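Local coordinates for trwC protein (PDB 1OMH) that probably nicks and processes plasmid DNA at the origin of transfer during bacterial conjugation, through the N-terminal relaxase domain present here, at residues L96-A101 against G289-S293. Sequence-based numbering, arbitrary orientation.
Sequences LQALVA and GIDFS
Phe292, close to the end of the modelled relaxase domain, lays its ring between Ala101 and Ile290, two residues earlier in the same tail, packing the tail that leaves helix 274-287 against the C-terminal part of helix 92-99 and the residues just after it. Helix 274-287 ends in a Schellman motif at Gly289, and an Asx turn follows, Ser293 N donating to Asp291 OD1. One face of the ring takes a CH-pi contact from Ala101 CB, 3.8 Å from the Phe292 centroid and 26° off the normal; on the opposite face Ile290 CG2 stands over the centre. Apolar contacts continue at the far end of the ring, where Val100 CG1 comes obliquely to Phe292 CZ at 3.8 Å. Leu96 CB lies in the ring plane at the edge, 4.0 Å from Phe292 CE2. Leu96 CD2 meets Ile290 CD1 at 4.2 Å. Trp281 of helix 274-287 also touches Val100. The polar link is made by Gln97, whose CG is anti to the backbone N (chi1 -166°) and whose chain bends at chi2, bringing the amide alongside Phe292, steeply inclined to the ring. Gln97 NE2 donates to a lone pair of Phe292 O in the carbonyl plane, 3.2 Å away with an N-H...O angle of 158°, while OE1 is hydrogen-bonded to His223 NE2. A leucine in place of Gln97 would probably leave both Phe292 O and His223 NE2 without this amide partner. Gln97 OE1 also sits at the ring edge, 3.4 Å from Phe292 CD2.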
ATOM      1  N   LEU B  96       1.761 -15.555   5.577  1.00 14.09           N
ATOM      2  CA  LEU B  96       2.318 -16.708   6.290  1.00 20.26           C
ATOM      3  C   LEU B  96       2.988 -17.717   5.363  1.00 21.40           C
ATOM      4  O   LEU B  96       4.102 -18.181   5.623  1.00 21.35           O
ATOM      5  CB  LEU B  96       1.218 -17.416   7.084  1.00 17.91           C
ATOM      6  CG  LEU B  96       0.969 -17.016   8.542  1.00 25.31           C
ATOM      7  CD1 LEU B  96       1.232 -15.540   8.769  1.00 25.10           C
ATOM      8  CD2 LEU B  96      -0.450 -17.400   8.913  1.00 19.74           C
ATOM      9  N   GLN B  97       2.301 -18.057   4.280  1.00 22.63           N
ATOM     10  CA  GLN B  97       2.826 -19.020   3.323  1.00 20.22           C
ATOM     11  C   GLN B  97       4.090 -18.481   2.669  1.00 21.30           C
ATOM     12  O   GLN B  97       5.052 -19.214   2.450  1.00 21.87           O
ATOM     13  CB  GLN B  97       1.779 -19.331   2.244  1.00 19.60           C
ATOM     14  CG  GLN B  97       2.093 -20.563   1.393  1.00 22.26           C
ATOM     15  CD  GLN B  97       1.925 -21.862   2.166  1.00 22.16           C
ATOM     16  OE1 GLN B  97       0.961 -22.029   2.908  1.00 22.95           O
ATOM     17  NE2 GLN B  97       2.856 -22.794   1.980  1.00 22.18           N
ATOM     18  N   ALA B  98       4.102 -17.189   2.367  1.00 17.19           N
ATOM     19  CA  ALA B  98       5.268 -16.596   1.726  1.00 19.39           C
ATOM     20  C   ALA B  98       6.456 -16.338   2.645  1.00 20.44           C
ATOM     21  O   ALA B  98       7.598 -16.595   2.271  1.00 20.29           O
ATOM     22  CB  ALA B  98       4.878 -15.290   1.049  1.00 18.24           C
ATOM     23  N   LEU B  99       6.185 -15.847   3.849  1.00 19.49           N
ATOM     24  CA  LEU B  99       7.248 -15.472   4.776  1.00 20.74           C
ATOM     25  C   LEU B  99       7.649 -16.478   5.848  1.00 22.17           C
ATOM     26  O   LEU B  99       8.787 -16.464   6.315  1.00 23.00           O
ATOM     27  CB  LEU B  99       6.879 -14.133   5.428  1.00 18.20           C
ATOM     28  CG  LEU B  99       6.541 -13.024   4.416  1.00 22.55           C
ATOM     29  CD1 LEU B  99       6.076 -11.776   5.154  1.00 18.15           C
ATOM     30  CD2 LEU B  99       7.758 -12.704   3.550  1.00 20.51           C
ATOM     31  N   VAL B 100       6.722 -17.329   6.261  1.00 18.61           N
ATOM     32  CA  VAL B 100       7.049 -18.334   7.262  1.00 24.76           C
ATOM     33  C   VAL B 100       7.407 -19.633   6.538  1.00 26.09           C
ATOM     34  O   VAL B 100       8.499 -20.164   6.729  1.00 25.67           O
ATOM     35  CB  VAL B 100       5.873 -18.569   8.224  1.00 21.83           C
ATOM     36  CG1 VAL B 100       6.290 -19.537   9.335  1.00 20.88           C
ATOM     37  CG2 VAL B 100       5.432 -17.238   8.826  1.00 22.35           C
ATOM     38  N   ALA B 101       6.490 -20.131   5.703  1.00 25.82           N
ATOM     39  CA  ALA B 101       6.728 -21.354   4.930  1.00 27.49           C
ATOM     40  C   ALA B 101       7.860 -21.128   3.927  1.00 29.00           C
ATOM     41  O   ALA B 101       8.574 -22.059   3.565  1.00 31.31           O
ATOM     42  CB  ALA B 101       5.461 -21.781   4.197  1.00 24.76           C
ATOM     43  N   GLY B 289      -0.258 -25.133  15.186  1.00 26.77           N
ATOM     44  CA  GLY B 289      -0.660 -26.305  14.425  1.00 26.44           C
ATOM     45  C   GLY B 289      -0.861 -26.084  12.937  1.00 27.43           C
ATOM     46  O   GLY B 289      -1.648 -26.789  12.304  1.00 26.32           O
ATOM     47  N   ILE B 290      -0.153 -25.112  12.370  1.00 25.05           N
ATOM     48  CA  ILE B 290      -0.272 -24.821  10.948  1.00 26.01           C
ATOM     49  C   ILE B 290       0.500 -25.835  10.122  1.00 29.65           C
ATOM     50  O   ILE B 290       1.654 -26.148  10.418  1.00 26.25           O
ATOM     51  CB  ILE B 290       0.291 -23.425  10.588  1.00 26.52           C
ATOM     52  CG1 ILE B 290      -0.483 -22.329  11.321  1.00 21.24           C
ATOM     53  CG2 ILE B 290       0.202 -23.201   9.080  1.00 25.41           C
ATOM     54  CD1 ILE B 290       0.081 -20.943  11.097  1.00 31.37           C
ATOM     55  N   ASP B 291      -0.151 -26.342   9.085  1.00 30.68           N
ATOM     56  CA  ASP B 291       0.470 -27.287   8.173  1.00 32.46           C
ATOM     57  C   ASP B 291       0.516 -26.553   6.838  1.00 30.10           C
ATOM     58  O   ASP B 291      -0.501 -26.408   6.167  1.00 30.41           O
ATOM     59  CB  ASP B 291      -0.370 -28.563   8.067  1.00 34.51           C
ATOM     60  CG  ASP B 291       0.119 -29.497   6.976  1.00 34.90           C
ATOM     61  OD1 ASP B 291       1.320 -29.444   6.636  1.00 35.07           O
ATOM     62  OD2 ASP B 291      -0.697 -30.296   6.467  1.00 43.34           O
ATOM     63  N   PHE B 292       1.697 -26.066   6.475  1.00 26.00           N
ATOM     64  CA  PHE B 292       1.864 -25.322   5.234  1.00 30.01           C
ATOM     65  C   PHE B 292       1.818 -26.228   4.009  1.00 34.17           C
ATOM     66  O   PHE B 292       2.062 -25.773   2.889  1.00 31.87           O
ATOM     67  CB  PHE B 292       3.178 -24.536   5.273  1.00 25.71           C
ATOM     68  CG  PHE B 292       3.165 -23.386   6.249  1.00 29.51           C
ATOM     69  CD1 PHE B 292       3.913 -23.436   7.421  1.00 25.66           C
ATOM     70  CD2 PHE B 292       2.390 -22.256   5.999  1.00 26.23           C
ATOM     71  CE1 PHE B 292       3.888 -22.378   8.330  1.00 25.34           C
ATOM     72  CE2 PHE B 292       2.358 -21.195   6.899  1.00 25.15           C
ATOM     73  CZ  PHE B 292       3.108 -21.257   8.067  1.00 28.99           C
ATOM     74  N   SER B 293       1.495 -27.500   4.257  1.00 34.48           N
ATOM     75  CA  SER B 293       1.380 -28.571   3.260  1.00 39.43           C
ATOM     76  C   SER B 293       2.444 -29.647   3.415  1.00 41.20           C
ATOM     77  O   SER B 293       3.114 -29.675   4.471  1.00 31.37           O
ATOM     78  CB  SER B 293       1.409 -28.034   1.827  1.00 36.88           C
ATOM     79  OG  SER B 293       0.132 -27.551   1.457  1.00 39.24           O
TER